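Local coordinates for vacuolar protein sorting-associated protein IST1 (Saccharomyces cerevisiae, PDB 3GGY) that acts late in multivesicular-body cargo sorting, regulating recruitment of the ATPase VPS4 to the ESCRT-III complex, which VPS4 takes apart, at residues Val151-Lys154 / Ile155-Cys159. Residues are numbered along the deposited sequence; the frame is centred on the assembly and turned at random.
Sequences VPEK and IIKKC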
loop_
_atom_site.group_PDB
_atom_site.type_symbol
_atom_site.label_atom_id
_atom_site.label_comp_id
_atom_site.label_asym_id
_atom_site.label_seq_id
_atom_site.Cartn_x
_atom_site.Cartn_y
_atom_site.Cartn_z
ATOM N N VAL A 151 8.971 -9.254 6.713
ATOM C CA VAL A 151 8.194 -8.273 5.956
ATOM C C VAL A 151 9.147 -7.096 5.710
ATOM O O VAL A 151 9.741 -6.559 6.649
ATOM C CB VAL A 151 6.961 -7.771 6.745
ATOM C CG1 VAL A 151 6.236 -6.674 5.946
ATOM C CG2 VAL A 151 6.003 -8.926 7.003
ATOM N N PRO A 152 9.308 -6.685 4.441
ATOM C CA PRO A 152 10.189 -5.577 4.054
ATOM C C PRO A 152 9.932 -4.305 4.848
ATOM O O PRO A 152 8.787 -3.935 5.102
ATOM C CB PRO A 152 9.879 -5.389 2.569
ATOM C CG PRO A 152 9.480 -6.745 2.132
ATOM C CD PRO A 152 8.612 -7.231 3.266
ATOM N N GLU A 153 11.009 -3.634 5.234
ATOM C CA GLU A 153 10.893 -2.401 5.988
ATOM C C GLU A 153 10.027 -1.388 5.233
ATOM O O GLU A 153 9.240 -0.670 5.842
ATOM C CB GLU A 153 12.282 -1.814 6.240
ATOM C CG GLU A 153 12.301 -0.720 7.285
ATOM C CD GLU A 153 11.846 -1.218 8.639
ATOM O OE1 GLU A 153 12.409 -2.225 9.118
ATOM O OE2 GLU A 153 10.929 -0.605 9.227
ATOM N N LYS A 154 10.164 -1.348 3.910
ATOM C CA LYS A 154 9.396 -0.411 3.086
ATOM C C LYS A 154 7.894 -0.622 3.266
ATOM O O LYS A 154 7.128 0.339 3.362
ATOM C CB LYS A 154 9.772 -0.556 1.604
ATOM C CG LYS A 154 9.399 -1.887 0.965
ATOM C CD LYS A 154 9.656 -1.855 -0.539
ATOM C CE LYS A 154 9.226 -3.150 -1.222
ATOM N NZ LYS A 154 9.500 -3.101 -2.695
ATOM N N ILE A 155 7.477 -1.883 3.320
ATOM C CA ILE A 155 6.065 -2.212 3.503
ATOM C C ILE A 155 5.598 -1.823 4.912
ATOM O O ILE A 155 4.519 -1.268 5.093
ATOM C CB ILE A 155 5.818 -3.724 3.277
ATOM C CG1 ILE A 155 6.040 -4.078 1.801
ATOM C CG2 ILE A 155 4.410 -4.101 3.723
ATOM C CD1 ILE A 155 5.037 -3.441 0.841
ATOM N N ILE A 156 6.416 -2.109 5.915
ATOM C CA ILE A 156 6.034 -1.763 7.277
ATOM C C ILE A 156 5.861 -0.244 7.415
ATOM O O ILE A 156 4.943 0.230 8.080
ATOM C CB ILE A 156 7.091 -2.257 8.278
ATOM C CG1 ILE A 156 7.121 -3.787 8.271
ATOM C CG2 ILE A 156 6.778 -1.728 9.673
ATOM C CD1 ILE A 156 8.241 -4.391 9.081
ATOM N N LYS A 157 6.732 0.508 6.754
ATOM C CA LYS A 157 6.699 1.965 6.809
ATOM C C LYS A 157 5.527 2.587 6.062
ATOM O O LYS A 157 4.986 3.604 6.484
ATOM C CB LYS A 157 8.009 2.536 6.259
ATOM C CG LYS A 157 9.245 2.108 7.041
ATOM C CD LYS A 157 9.182 2.575 8.489
ATOM C CE LYS A 157 9.133 4.095 8.588
ATOM N NZ LYS A 157 9.043 4.556 10.002
ATOM N N LYS A 158 5.138 1.983 4.949
ATOM C CA LYS A 158 4.027 2.524 4.188
ATOM C C LYS A 158 2.695 2.143 4.820
ATOM O O LYS A 158 1.690 2.807 4.592
ATOM C CB LYS A 158 4.102 2.052 2.737
ATOM C CG LYS A 158 5.372 2.521 2.037
ATOM C CD LYS A 158 5.271 2.406 0.528
ATOM C CE LYS A 158 6.534 2.930 -0.134
ATOM N NZ LYS A 158 6.817 4.347 0.234
ATOM N N CYS A 159 2.683 1.077 5.617
ATOM C CA CYS A 159 1.452 0.674 6.287
ATOM C C CYS A 159 1.268 1.557 7.511
ATOM O O CYS A 159 0.148 1.897 7.886
ATOM C CB CYS A 159 1.518 -0.789 6.729
ATOM S SG CYS A 159 1.267 -1.965 5.394
#
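Val151 CG1 meets both Ile156 CG1, at 3.8 Å, and Ile155 CG2, at 3.9 Å, packing the residue just ahead of the N-cap against the first turn of the short helix 153-159 in this ESCRT-III-like N-terminal domain. CG1 reaches them because it lies anti to the backbone N (chi1 176°), beside its own carbonyl carbon. Pro152 is the N-cap; Pro152 CB lies 4.1 Å from Ile155 CG1, and the Pro152 carbonyl O accepts two N-H groups, a straight one from Ile156 N (3.1 Å, 163° at the hydrogen) and a weak, bent one from Ile155 N. Two further i to i+4 bonds, Lys157 N to Glu153 O and Lys158 N to Lys154 O, carry the helix onward. On the exposed side the Glu153 side chain, bent at chi2, brings Glu153 OE2 to 3.7 Å from Lys157 CD, so a carboxylate oxygen lies against the aliphatic part of the lysine. Lys157 NZ stays 5.5 Å from Glu153 OE2, and the opposite charges do not touch. Beyond this turn, Pro152 and Ile155 touch Ser111 of helix 105-115, Lys154 and Lys158 rest on Ile72 of helix 50-82, and Lys158 NZ forms a salt bridge with Glu68 OE1.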